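Local coordinates for apical membrane antigen 1-like protein, soluble form (Toxoplasma gondii, PDB 3ZLE) that probably takes part in host cell invasion by sporozoites, as the ectodomain of a parasite surface antigen whose family binds RON2 partners at the moving junction, at residues S180-A185 against A277-W282; Q165-E170 against A185-V190; N68-A73 against R197-G202; Y43-G48 against T143-F148. One frame throughout, in Å; residues are numbered along the deposited sequence.

In the fold
Contact 1 lies at the surface, far from the centre of the chain, whereas contacts 2, 3 and 4 are buried. All four fall in the PAN-like region of the AMA1 ectodomain. Contact 1 joins two irregular loops through an indole, a lysine and backbone carbonyls, and borders contact 2, where Leu167 packs on Lys280. Contact 2 relies on a backbone bridge with an aromatic ring packed on Leu167. Contact 3 is mainly apolar with one weak bond, and contact 4 combines two direct hydrogen bonds with bridging waters. Gln165 of contact 2 touches both Tyr201 of contact 3 and Val46 of contact 4. Contacts 3 and 4 share a sheet, since strands 199-202 and 148-151 are antiparallel neighbours.

Contact 1: residues S180-A185 against A277-W282; sequences SGLTWA and AAQKNW
Trp184 makes the largest share of the contact with 277-282 on its side. Its CB packs on Leu167, and chi1 of -79° sets CG anti to the carbonyl carbon, which turns the indole toward the neighbouring loop. CD1 lies 3.9 Å from Lys280 CB. One atom on, NE1 donates a nearly straight bond to Asn281 O (2.7 Å, 174°). That oxygen sits in the plane of the indole, while the indole nitrogen stands above the plane of the Asn281 carbonyl. CZ2, farther round the rim, comes within 3.6 Å of Trp282 O. Lys280 crosses the indole at about a right angle, and its bent chain brings NZ over the six-membered ring, 4.9 Å from the centroid, as a cation-pi contact. Beside this, Thr183 CG2 rests 3.6 Å from Trp282 CA. The Gln279 amide oxygen also meets Thr183, but its modelled position is too close to be relied on. Segment 277-282 belongs to the long loop between helix 253-262 and strand 303-308, probably the domain II loop that in AMA1 relatives lies over domain I. Edge and face of one indole thus serve different partners, so its rotation is probably well fixed although the contact is at the surface.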
loop_
_atom_site.group_PDB
_atom_site.type_symbol
_atom_site.label_atom_id
_atom_site.label_comp_id
_atom_site.label_asym_id
_atom_site.label_seq_id
_atom_site.Cartn_x
_atom_site.Cartn_y
_atom_site.Cartn_z
ATOM N N SER A 180 -30.012 -8.276 9.442
ATOM C CA SER A 180 -30.633 -6.969 9.294
ATOM C C SER A 180 -30.580 -6.241 10.611
ATOM O O SER A 180 -30.324 -6.850 11.657
ATOM C CB SER A 180 -32.080 -7.128 8.864
ATOM O OG SER A 180 -32.768 -7.995 9.769
ATOM N N GLY A 181 -30.850 -4.943 10.575
ATOM C CA GLY A 181 -30.834 -4.132 11.777
ATOM C C GLY A 181 -29.467 -3.615 12.268
ATOM O O GLY A 181 -29.404 -2.799 13.193
ATOM N N LEU A 182 -28.375 -4.089 11.685
ATOM C CA LEU A 182 -27.055 -3.590 12.083
ATOM C C LEU A 182 -26.766 -2.165 11.593
ATOM O O LEU A 182 -27.110 -1.790 10.461
ATOM C CB LEU A 182 -25.942 -4.569 11.701
ATOM C CG LEU A 182 -25.891 -5.872 12.527
ATOM C CD1 LEU A 182 -25.014 -6.910 11.852
ATOM C CD2 LEU A 182 -25.416 -5.656 13.962
ATOM N N THR A 183 -26.259 -1.338 12.501
ATOM C CA THR A 183 -25.954 0.083 12.185
ATOM C C THR A 183 -24.914 0.224 11.063
ATOM O O THR A 183 -25.007 1.115 10.210
ATOM C CB THR A 183 -25.395 0.803 13.417
ATOM O OG1 THR A 183 -26.358 0.782 14.464
ATOM C CG2 THR A 183 -25.007 2.210 13.109
ATOM N N TRP A 184 -23.904 -0.625 11.102
ATOM C CA TRP A 184 -22.795 -0.547 10.136
ATOM C C TRP A 184 -22.813 -1.721 9.179
ATOM O O TRP A 184 -22.849 -2.861 9.604
ATOM C CB TRP A 184 -21.470 -0.602 10.891
ATOM C CG TRP A 184 -21.082 0.687 11.519
ATOM C CD1 TRP A 184 -21.334 1.082 12.808
ATOM C CD2 TRP A 184 -20.207 1.679 10.960
ATOM N NE1 TRP A 184 -20.741 2.301 13.052
ATOM C CE2 TRP A 184 -20.049 2.692 11.933
ATOM C CE3 TRP A 184 -19.586 1.835 9.712
ATOM C CZ2 TRP A 184 -19.283 3.837 11.703
ATOM C CZ3 TRP A 184 -18.813 2.984 9.487
ATOM C CH2 TRP A 184 -18.679 3.966 10.479
ATOM N N ALA A 185 -22.606 -1.451 7.902
ATOM C CA ALA A 185 -22.318 -2.512 6.965
ATOM C C ALA A 185 -20.847 -2.888 7.071
ATOM O O ALA A 185 -20.022 -2.090 7.541
ATOM C CB ALA A 185 -22.664 -2.077 5.543
ATOM N N ALA A 277 -17.800 -7.928 22.354
ATOM C CA ALA A 277 -18.014 -6.487 22.418
ATOM C C ALA A 277 -19.397 -6.131 21.885
ATOM O O ALA A 277 -19.944 -6.833 21.032
ATOM C CB ALA A 277 -16.928 -5.750 21.630
ATOM N N ALA A 278 -19.962 -5.038 22.386
ATOM C CA ALA A 278 -21.220 -4.538 21.850
ATOM C C ALA A 278 -21.014 -3.948 20.450
ATOM O O ALA A 278 -19.878 -3.740 20.001
ATOM C CB ALA A 278 -21.843 -3.510 22.795
ATOM N N GLN A 279 -22.122 -3.740 19.748
ATOM C CA GLN A 279 -22.106 -3.114 18.433
ATOM C C GLN A 279 -21.430 -1.740 18.482
ATOM O O GLN A 279 -21.645 -0.966 19.419
ATOM C CB GLN A 279 -23.540 -2.969 17.928
ATOM C CG GLN A 279 -23.668 -2.798 16.424
ATOM C CD GLN A 279 -25.003 -2.198 16.028
ATOM O OE1 GLN A 279 -25.057 -1.264 15.234
ATOM N NE2 GLN A 279 -26.088 -2.700 16.624
ATOM N N LYS A 280 -20.621 -1.440 17.468
ATOM C CA LYS A 280 -20.146 -0.076 17.257
ATOM C C LYS A 280 -21.348 0.873 17.202
ATOM O O LYS A 280 -22.448 0.471 16.837
ATOM C CB LYS A 280 -19.330 0.023 15.955
ATOM C CG LYS A 280 -18.231 -1.024 15.802
ATOM C CD LYS A 280 -16.934 -0.403 15.290
ATOM C CE LYS A 280 -17.061 0.072 13.846
ATOM N NZ LYS A 280 -15.829 0.749 13.344
ATOM N N ASN A 281 -21.156 2.108 17.647
ATOM C CA ASN A 281 -22.177 3.133 17.487
ATOM C C ASN A 281 -22.067 3.775 16.114
ATOM O O ASN A 281 -21.068 3.600 15.414
ATOM C CB ASN A 281 -22.041 4.193 18.585
ATOM C CG ASN A 281 -22.352 3.638 19.964
ATOM O OD1 ASN A 281 -23.501 3.315 20.264
ATOM N ND2 ASN A 281 -21.316 3.406 20.756
ATOM N N TRP A 282 -23.086 4.518 15.724
ATOM C CA TRP A 282 -23.151 5.004 14.347
ATOM C C TRP A 282 -21.973 5.882 14.049
ATOM O O TRP A 282 -21.721 6.223 12.897
ATOM C CB TRP A 282 -24.427 5.800 14.102
ATOM C CG TRP A 282 -24.476 7.091 14.860
ATOM C CD1 TRP A 282 -24.875 7.258 16.145
ATOM C CD2 TRP A 282 -24.143 8.405 14.367
ATOM N NE1 TRP A 282 -24.788 8.587 16.506
ATOM C CE2 TRP A 282 -24.366 9.316 15.428
ATOM C CE3 TRP A 282 -23.607 8.887 13.165
ATOM C CZ2 TRP A 282 -24.149 10.688 15.297
ATOM C CZ3 TRP A 282 -23.380 10.254 13.037
ATOM C CH2 TRP A 282 -23.649 11.138 14.104
HETATM O O HOH W 1 -22.975 -2.539 13.105
#

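Contact 2: residues Q165-E170 against A185-V190; sequences QLLKGE and ACFEPV
Phe187 O is approached by two groups of the facing chain. Leu167 N donates to it at 2.9 Å with a nearly straight N-H, and Leu166 CA adds a CA-H...O contact at 3.5 Å. The return bond runs from Phe187 N to Leu167 O (3.1 Å), with the donor in the carbonyl plane on a lone pair. Together the two bonds make Leu167 and Phe187 an isolated antiparallel hydrogen-bonded pair.

The Phe187 side chain closes back over this bridge. With chi1 near 60°, CG falls between the backbone N and the carbonyl carbon, and the ring turns one face to Leu167. CB of Leu167 lies 3.7 Å from the ring centroid, offset toward the rim, in a CH-pi contact. Gln165 O reaches the ring from another direction, near its plane at the edge and 3.2 Å from CD1.

Strand 187-191 is here held from two directions: Glu188 and Val190 pair through their backbones with strand 55-59, while Phe187 turns its backbone to the irregular segment 165-170. A disulfide from Cys186 to Cys173 ties the loop between the segments to the residue next to Phe187.

Toward Val190 the packing is mixed. Leu166 CD1 meets Glu188 CB at 3.6 Å, and Pro189 CD sits 3.3 Å from Gln165 O. The polar ends of these chains find other partners: Glu188 OE2 bonds to His60, and Gln165 OE1 accepts from Lys55 and from the backbone of Asp35.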
loop_
_atom_site.group_PDB
_atom_site.type_symbol
_atom_site.label_atom_id
_atom_site.label_comp_id
_atom_site.label_asym_id
_atom_site.label_seq_id
_atom_site.Cartn_x
_atom_site.Cartn_y
_atom_site.Cartn_z
ATOM N N GLN A 165 -10.664 0.666 8.731
ATOM C CA GLN A 165 -10.459 0.099 7.434
ATOM C C GLN A 165 -11.079 -1.279 7.315
ATOM O O GLN A 165 -11.371 -1.731 6.214
ATOM C CB GLN A 165 -8.970 0.037 7.107
ATOM C CG GLN A 165 -8.373 1.403 6.920
ATOM C CD GLN A 165 -6.965 1.482 7.414
ATOM O OE1 GLN A 165 -6.042 0.999 6.763
ATOM N NE2 GLN A 165 -6.775 2.142 8.543
ATOM N N LEU A 166 -11.202 -1.985 8.439
ATOM C CA LEU A 166 -11.703 -3.357 8.381
ATOM C C LEU A 166 -12.752 -3.639 9.445
ATOM O O LEU A 166 -12.480 -3.542 10.642
ATOM C CB LEU A 166 -10.564 -4.399 8.401
ATOM C CG LEU A 166 -10.969 -5.856 8.678
ATOM C CD1 LEU A 166 -11.706 -6.401 7.462
ATOM C CD2 LEU A 166 -9.751 -6.736 8.985
ATOM N N LEU A 167 -13.947 -3.995 8.994
ATOM C CA LEU A 167 -15.044 -4.372 9.898
ATOM C C LEU A 167 -15.693 -5.644 9.367
ATOM O O LEU A 167 -16.156 -5.697 8.204
ATOM C CB LEU A 167 -16.105 -3.224 9.981
ATOM C CG LEU A 167 -17.358 -3.422 10.865
ATOM C CD1 LEU A 167 -16.950 -3.636 12.322
ATOM C CD2 LEU A 167 -18.305 -2.235 10.765
ATOM N N LYS A 168 -15.826 -6.628 10.232
ATOM C CA LYS A 168 -16.045 -8.024 9.804
ATOM C C LYS A 168 -16.908 -8.702 10.893
ATOM O O LYS A 168 -16.855 -8.296 12.057
ATOM C CB LYS A 168 -14.668 -8.689 9.717
ATOM C CG LYS A 168 -14.583 -10.016 9.007
ATOM C CD LYS A 168 -13.133 -10.500 9.001
ATOM C CE LYS A 168 -12.612 -10.802 10.410
ATOM N NZ LYS A 168 -11.139 -11.035 10.411
ATOM N N GLY A 169 -17.745 -9.674 10.514
ATOM C CA GLY A 169 -18.390 -10.568 11.507
ATOM C C GLY A 169 -19.826 -10.191 11.843
ATOM O O GLY A 169 -20.120 -9.021 12.115
ATOM N N GLU A 170 -20.725 -11.182 11.848
ATOM C CA GLU A 170 -22.174 -10.901 11.875
ATOM C C GLU A 170 -22.631 -10.326 13.219
ATOM O O GLU A 170 -23.703 -9.716 13.313
ATOM C CB GLU A 170 -22.987 -12.153 11.520
ATOM C CG GLU A 170 -22.510 -13.413 12.225
ATOM C CD GLU A 170 -23.320 -14.655 11.858
ATOM O OE1 GLU A 170 -23.947 -14.678 10.779
ATOM O OE2 GLU A 170 -23.319 -15.624 12.655
ATOM N N ALA A 185 -22.606 -1.451 7.902
ATOM C CA ALA A 185 -22.318 -2.512 6.965
ATOM C C ALA A 185 -20.847 -2.888 7.071
ATOM O O ALA A 185 -20.022 -2.090 7.541
ATOM C CB ALA A 185 -22.664 -2.077 5.543
ATOM N N CYS A 186 -20.504 -4.083 6.595
ATOM C CA CYS A 186 -19.136 -4.569 6.714
ATOM C C CYS A 186 -18.299 -3.927 5.634
ATOM O O CYS A 186 -18.826 -3.428 4.644
ATOM C CB CYS A 186 -19.059 -6.090 6.541
ATOM S SG CYS A 186 -19.971 -7.094 7.756
ATOM N N PHE A 187 -16.993 -4.017 5.784
ATOM C CA PHE A 187 -16.094 -3.437 4.836
ATOM C C PHE A 187 -14.680 -3.927 5.045
ATOM O O PHE A 187 -14.264 -4.266 6.172
ATOM C CB PHE A 187 -16.185 -1.894 4.852
ATOM C CG PHE A 187 -15.853 -1.268 6.202
ATOM C CD1 PHE A 187 -14.522 -1.039 6.568
ATOM C CD2 PHE A 187 -16.877 -0.796 7.046
ATOM C CE1 PHE A 187 -14.206 -0.427 7.787
ATOM C CE2 PHE A 187 -16.573 -0.170 8.268
ATOM C CZ PHE A 187 -15.229 0.044 8.623
ATOM N N GLU A 188 -13.920 -3.954 3.955
ATOM C CA GLU A 188 -12.538 -4.383 3.995
ATOM C C GLU A 188 -11.701 -3.747 2.880
ATOM O O GLU A 188 -12.233 -3.290 1.867
ATOM C CB GLU A 188 -12.435 -5.942 3.995
ATOM C CG GLU A 188 -12.890 -6.656 2.710
ATOM C CD GLU A 188 -14.420 -6.711 2.504
ATOM O OE1 GLU A 188 -15.182 -6.677 3.509
ATOM O OE2 GLU A 188 -14.873 -6.889 1.336
ATOM N N PRO A 189 -10.400 -3.614 3.109
ATOM C CA PRO A 189 -9.589 -2.967 2.095
ATOM C C PRO A 189 -9.406 -3.894 0.900
ATOM O O PRO A 189 -9.419 -5.089 1.069
ATOM C CB PRO A 189 -8.235 -2.745 2.801
ATOM C CG PRO A 189 -8.514 -2.890 4.268
ATOM C CD PRO A 189 -9.661 -3.865 4.360
ATOM N N VAL A 190 -9.260 -3.324 -0.300
ATOM C CA VAL A 190 -9.001 -4.101 -1.507
ATOM C C VAL A 190 -8.189 -3.249 -2.492
ATOM O O VAL A 190 -8.338 -2.025 -2.502
ATOM C CB VAL A 190 -10.323 -4.577 -2.124
ATOM C CG1 VAL A 190 -10.991 -3.454 -2.945
ATOM C CG2 VAL A 190 -10.102 -5.842 -2.954
#

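Contact 3: residues N68-A73 against R197-G202; sequences NFLDDA and RALVYG
Arg197 NH1 and Asn68 OD1 make the one polar link between the segments, a weak hydrogen bond of 3.4 Å whose N-H...O angle is 133°. The amide and guanidinium planes are turned 64° apart, although OD1 lies near the guanidinium plane at its edge. Asn68 OD1 has a sounder partner in its own turn, Leu70 N at 3.0 Å, with the donor standing well above the amide plane. This second bond defines an Asx turn, superimposed on the type I beta turn from Asn68 to Asp71. The main ionic partner of Arg197 is Glu192, through NE, so the weak link to Asn68 is a secondary use of the group.

Strand 199-202 belongs to the five-stranded antiparallel sheet, between strands 52-53 and 148-151. Backbone bonds of Phe69 to Phe88 and of Asp71 to Asn89 hold the turn in place, and the contact therefore lays a connecting loop against the sheet.

The apolar contacts centre on Leu199. Phe69 and Leu199 come from opposite directions, and Leu199 CD1 meets the phenyl ring at its edge, in plane, 3.8 Å from CE1. One face of that ring carries CD2 of Leu70, whose other branch, CD1, lies 4.4 Å from Leu199 CD2. The Phe69 side chain also packs on Ala56, Ile57 and Met59 of strand 55-59.

Aliphatic groups meet the guanidinium as well. Leu70 CD1 lies 4.0 Å from Arg197 NH1, and Leu199 CD1 lies over the centre of the group, 3.6 Å above its plane. An extended chain from CG to NE takes Arg197 to this spot.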
loop_
_atom_site.group_PDB
_atom_site.type_symbol
_atom_site.label_atom_id
_atom_site.label_comp_id
_atom_site.label_asym_id
_atom_site.label_seq_id
_atom_site.Cartn_x
_atom_site.Cartn_y
_atom_site.Cartn_z
ATOM N N ASN A 68 -20.354 3.620 -1.797
ATOM C CA ASN A 68 -19.113 4.234 -2.229
ATOM C C ASN A 68 -18.402 4.836 -1.013
ATOM O O ASN A 68 -18.952 5.653 -0.311
ATOM C CB ASN A 68 -19.425 5.302 -3.258
ATOM C CG ASN A 68 -18.176 5.923 -3.873
ATOM O OD1 ASN A 68 -17.068 5.730 -3.388
ATOM N ND2 ASN A 68 -18.380 6.780 -4.871
ATOM N N PHE A 69 -17.228 4.343 -0.694
ATOM C CA PHE A 69 -16.594 4.772 0.527
ATOM C C PHE A 69 -16.093 6.234 0.472
ATOM O O PHE A 69 -15.674 6.784 1.481
ATOM C CB PHE A 69 -15.484 3.804 0.924
ATOM C CG PHE A 69 -14.145 4.157 0.366
ATOM C CD1 PHE A 69 -13.833 3.885 -0.978
ATOM C CD2 PHE A 69 -13.131 4.616 1.210
ATOM C CE1 PHE A 69 -12.575 4.183 -1.492
ATOM C CE2 PHE A 69 -11.851 4.898 0.710
ATOM C CZ PHE A 69 -11.559 4.650 -0.635
ATOM N N LEU A 70 -16.077 6.831 -0.724
ATOM C CA LEU A 70 -15.725 8.250 -0.845
ATOM C C LEU A 70 -16.911 9.154 -0.657
ATOM O O LEU A 70 -16.799 10.355 -0.801
ATOM C CB LEU A 70 -15.077 8.561 -2.173
ATOM C CG LEU A 70 -13.828 7.773 -2.478
ATOM C CD1 LEU A 70 -13.280 8.345 -3.778
ATOM C CD2 LEU A 70 -12.836 7.943 -1.316
ATOM N N ASP A 71 -18.042 8.578 -0.305
ATOM C CA ASP A 71 -19.192 9.380 0.081
ATOM C C ASP A 71 -18.994 10.003 1.446
ATOM O O ASP A 71 -18.196 9.505 2.269
ATOM C CB ASP A 71 -20.458 8.528 0.086
ATOM C CG ASP A 71 -21.030 8.305 -1.310
ATOM O OD1 ASP A 71 -20.447 8.817 -2.308
ATOM O OD2 ASP A 71 -22.078 7.618 -1.395
ATOM N N ASP A 72 -19.631 11.157 1.621
ATOM C CA ASP A 72 -19.756 11.821 2.876
ATOM C C ASP A 72 -20.146 10.849 3.940
ATOM O O ASP A 72 -21.106 10.102 3.779
ATOM C CB ASP A 72 -20.818 12.946 2.790
ATOM C CG ASP A 72 -20.305 14.162 2.088
ATOM O OD1 ASP A 72 -19.083 14.240 1.890
ATOM O OD2 ASP A 72 -21.099 15.091 1.807
ATOM N N ALA A 73 -19.423 10.875 5.046
ATOM C CA ALA A 73 -19.825 10.140 6.236
ATOM C C ALA A 73 -20.982 10.882 6.881
ATOM O O ALA A 73 -21.147 12.090 6.665
ATOM C CB ALA A 73 -18.667 10.056 7.193
ATOM N N ARG A 197 -11.575 5.606 -11.866
ATOM C CA ARG A 197 -10.835 6.312 -10.816
ATOM C C ARG A 197 -9.466 5.638 -10.516
ATOM O O ARG A 197 -9.254 4.489 -10.885
ATOM C CB ARG A 197 -11.681 6.451 -9.539
ATOM C CG ARG A 197 -12.229 5.142 -8.987
ATOM C CD ARG A 197 -13.010 5.332 -7.711
ATOM N NE ARG A 197 -13.058 4.075 -7.005
ATOM C CZ ARG A 197 -13.721 3.858 -5.887
ATOM N NH1 ARG A 197 -14.381 4.842 -5.298
ATOM N NH2 ARG A 197 -13.708 2.656 -5.358
ATOM N N ALA A 198 -8.503 6.390 -9.989
ATOM C CA ALA A 198 -7.189 5.809 -9.701
ATOM C C ALA A 198 -6.734 6.297 -8.327
ATOM O O ALA A 198 -6.212 7.378 -8.192
ATOM C CB ALA A 198 -6.157 6.167 -10.802
ATOM N N LEU A 199 -6.942 5.463 -7.317
ATOM C CA LEU A 199 -6.936 5.898 -5.950
ATOM C C LEU A 199 -5.574 5.717 -5.343
ATOM O O LEU A 199 -4.834 4.786 -5.695
ATOM C CB LEU A 199 -7.971 5.115 -5.147
ATOM C CG LEU A 199 -9.413 5.413 -5.572
ATOM C CD1 LEU A 199 -10.405 4.821 -4.583
ATOM C CD2 LEU A 199 -9.608 6.894 -5.727
ATOM N N VAL A 200 -5.278 6.548 -4.363
ATOM C CA VAL A 200 -4.083 6.373 -3.550
ATOM C C VAL A 200 -4.507 6.641 -2.149
ATOM O O VAL A 200 -5.096 7.674 -1.899
ATOM C CB VAL A 200 -2.989 7.393 -3.902
ATOM C CG1 VAL A 200 -1.725 7.082 -3.106
ATOM C CG2 VAL A 200 -2.689 7.341 -5.398
ATOM N N TYR A 201 -4.341 5.645 -1.271
ATOM C CA TYR A 201 -4.758 5.774 0.115
ATOM C C TYR A 201 -3.517 5.989 0.920
ATOM O O TYR A 201 -2.460 5.424 0.613
ATOM C CB TYR A 201 -5.468 4.488 0.600
ATOM C CG TYR A 201 -6.015 4.543 2.032
ATOM C CD1 TYR A 201 -5.182 4.344 3.133
ATOM C CD2 TYR A 201 -7.384 4.604 2.264
ATOM C CE1 TYR A 201 -5.684 4.393 4.426
ATOM C CE2 TYR A 201 -7.900 4.564 3.547
ATOM C CZ TYR A 201 -7.050 4.458 4.614
ATOM O OH TYR A 201 -7.577 4.486 5.876
ATOM N N GLY A 202 -3.596 6.882 1.898
ATOM C CA GLY A 202 -2.412 7.161 2.719
ATOM C C GLY A 202 -2.769 7.696 4.089
ATOM O O GLY A 202 -3.842 8.262 4.281
#

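Contact 4: residues Y43-G48 against T143-F148; sequences YREVGG and TYKYPF
Tyr144 OH donates a very short hydrogen bond to Arg44 O, modelled at 2.5 Å, a length doubtful at this resolution; the carbonyl oxygen lies in the plane of the phenol. Glu45 OE2 accepts from Lys145 N at 2.7 Å, with a fairly straight N-H (160°), on the anti lone pair, away from the other carboxylate oxygen. The two bonds tie the second strand of the small hairpin 38-40/43-45 to the irregular run leading into strand 148-151 of the five-stranded sheet.

Tyr144 OH also bonds to Ser163, and its ring stacks on Trp286. Glu45 OE1 pairs with Thr40, so both carboxylate oxygens are engaged. The extended Glu45 chain, CG anti to the backbone N (chi1 179°), runs past Tyr144 in the opposite direction, with CG over one face of the ring toward its rim and the planes of carboxylate and ring 37° apart. The Lys145 amine, 6.9 Å from OE2, bonds instead to Tyr129 O.

Two waters bridge the backbones between these bonds and Pro147. One takes the Val46 N-H and donates to Lys145 O at 2.7 Å, and a second lies between Val46 O and the same Lys145 carbonyl.

Outward, Tyr43 CB packs 3.7 Å from Tyr144 CE1, while Val46 and Pro147 both lean on Tyr201. Their side chains cross at about a right angle, with Val46 CG2 3.8 Å from Pro147 CB.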
loop_
_atom_site.group_PDB
_atom_site.type_symbol
_atom_site.label_atom_id
_atom_site.label_comp_id
_atom_site.label_asym_id
_atom_site.label_seq_id
_atom_site.Cartn_x
_atom_site.Cartn_y
_atom_site.Cartn_z
ATOM N N TYR A 43 -7.072 6.758 20.485
ATOM C CA TYR A 43 -7.508 6.094 19.239
ATOM C C TYR A 43 -6.379 5.617 18.339
ATOM O O TYR A 43 -5.359 6.305 18.193
ATOM C CB TYR A 43 -8.436 6.981 18.450
ATOM C CG TYR A 43 -9.636 7.408 19.207
ATOM C CD1 TYR A 43 -10.815 6.645 19.185
ATOM C CD2 TYR A 43 -9.635 8.611 19.896
ATOM C CE1 TYR A 43 -11.960 7.083 19.838
ATOM C CE2 TYR A 43 -10.757 9.043 20.591
ATOM C CZ TYR A 43 -11.911 8.276 20.573
ATOM O OH TYR A 43 -13.024 8.743 21.241
ATOM N N ARG A 44 -6.615 4.496 17.650
ATOM C CA ARG A 44 -5.692 4.034 16.594
ATOM C C ARG A 44 -5.681 5.001 15.394
ATOM O O ARG A 44 -6.721 5.538 14.994
ATOM C CB ARG A 44 -6.064 2.619 16.156
ATOM C CG ARG A 44 -6.520 1.782 17.318
ATOM C CD ARG A 44 -6.214 0.305 17.130
ATOM N NE ARG A 44 -4.884 0.094 16.596
ATOM C CZ ARG A 44 -4.514 -1.013 15.956
ATOM N NH1 ARG A 44 -5.373 -2.016 15.802
ATOM N NH2 ARG A 44 -3.262 -1.161 15.577
ATOM N N GLU A 45 -4.487 5.346 14.939
ATOM C CA GLU A 45 -4.327 6.431 13.972
ATOM C C GLU A 45 -3.510 5.876 12.798
ATOM O O GLU A 45 -2.614 5.023 13.014
ATOM C CB GLU A 45 -3.625 7.610 14.665
ATOM C CG GLU A 45 -3.355 8.818 13.803
ATOM C CD GLU A 45 -2.682 9.937 14.587
ATOM O OE1 GLU A 45 -1.631 9.665 15.200
ATOM O OE2 GLU A 45 -3.206 11.083 14.605
ATOM N N VAL A 46 -3.933 6.187 11.565
ATOM C CA VAL A 46 -3.242 5.658 10.349
ATOM C C VAL A 46 -1.874 6.270 10.305
ATOM O O VAL A 46 -1.742 7.481 10.407
ATOM C CB VAL A 46 -3.995 6.033 9.025
ATOM C CG1 VAL A 46 -3.373 5.331 7.798
ATOM C CG2 VAL A 46 -5.471 5.663 9.124
ATOM N N GLY A 47 -0.837 5.454 10.088
ATOM C CA GLY A 47 0.522 5.906 10.365
ATOM C C GLY A 47 1.645 5.678 9.357
ATOM O O GLY A 47 2.710 6.232 9.516
ATOM N N GLY A 48 1.410 4.897 8.306
ATOM C CA GLY A 48 2.495 4.541 7.378
ATOM C C GLY A 48 3.037 5.730 6.617
ATOM O O GLY A 48 2.291 6.660 6.290
ATOM N N THR A 143 -6.168 16.369 18.306
ATOM C CA THR A 143 -4.868 16.356 17.563
ATOM C C THR A 143 -4.735 15.136 16.618
ATOM O O THR A 143 -3.670 14.915 16.001
ATOM C CB THR A 143 -3.653 16.336 18.528
ATOM O OG1 THR A 143 -3.536 15.039 19.134
ATOM C CG2 THR A 143 -3.799 17.415 19.629
ATOM N N TYR A 144 -5.742 14.270 16.653
ATOM C CA TYR A 144 -5.855 13.136 15.724
ATOM C C TYR A 144 -5.625 13.595 14.286
ATOM O O TYR A 144 -6.154 14.621 13.876
ATOM C CB TYR A 144 -7.262 12.533 15.831
ATOM C CG TYR A 144 -7.394 11.153 15.229
ATOM C CD1 TYR A 144 -7.065 10.034 15.961
ATOM C CD2 TYR A 144 -7.932 10.971 13.948
ATOM C CE1 TYR A 144 -7.201 8.765 15.432
ATOM C CE2 TYR A 144 -8.029 9.717 13.402
ATOM C CZ TYR A 144 -7.668 8.603 14.151
ATOM O OH TYR A 144 -7.792 7.316 13.629
ATOM N N LYS A 145 -4.892 12.807 13.505
ATOM C CA LYS A 145 -4.767 13.077 12.058
ATOM C C LYS A 145 -5.560 12.094 11.185
ATOM O O LYS A 145 -5.252 10.898 11.147
ATOM C CB LYS A 145 -3.307 13.046 11.641
ATOM C CG LYS A 145 -2.397 13.926 12.468
ATOM C CD LYS A 145 -2.470 15.344 11.991
ATOM C CE LYS A 145 -1.254 16.111 12.499
ATOM N NZ LYS A 145 -1.626 17.534 12.638
ATOM N N TYR A 146 -6.455 12.643 10.363
ATOM C CA TYR A 146 -7.156 11.894 9.306
ATOM C C TYR A 146 -6.232 11.335 8.223
ATOM O O TYR A 146 -5.174 11.912 7.945
ATOM C CB TYR A 146 -8.181 12.797 8.630
ATOM C CG TYR A 146 -9.233 13.361 9.561
ATOM C CD1 TYR A 146 -10.041 12.521 10.357
ATOM C CD2 TYR A 146 -9.479 14.735 9.602
ATOM C CE1 TYR A 146 -11.114 13.049 11.106
ATOM C CE2 TYR A 146 -10.536 15.259 10.349
ATOM C CZ TYR A 146 -11.333 14.433 11.117
ATOM O OH TYR A 146 -12.349 15.010 11.924
ATOM N N PRO A 147 -6.601 10.187 7.629
ATOM C CA PRO A 147 -5.929 9.708 6.420
ATOM C C PRO A 147 -6.539 10.375 5.188
ATOM O O PRO A 147 -7.614 10.968 5.282
ATOM C CB PRO A 147 -6.294 8.212 6.392
ATOM C CG PRO A 147 -7.644 8.163 7.033
ATOM C CD PRO A 147 -7.578 9.197 8.140
ATOM N N PHE A 148 -5.976 10.101 4.017
ATOM C CA PHE A 148 -6.508 10.731 2.803
ATOM C C PHE A 148 -6.635 9.714 1.681
ATOM O O PHE A 148 -5.994 8.677 1.701
ATOM C CB PHE A 148 -5.551 11.845 2.378
ATOM C CG PHE A 148 -4.250 11.326 1.845
ATOM C CD1 PHE A 148 -4.139 10.930 0.517
ATOM C CD2 PHE A 148 -3.185 11.094 2.703
ATOM C CE1 PHE A 148 -2.924 10.438 0.028
ATOM C CE2 PHE A 148 -1.990 10.584 2.253
ATOM C CZ PHE A 148 -1.849 10.240 0.909
HETATM O O HOH W 2 -3.249 9.695 9.349
HETATM O O HOH W 3 -5.955 8.325 11.273
#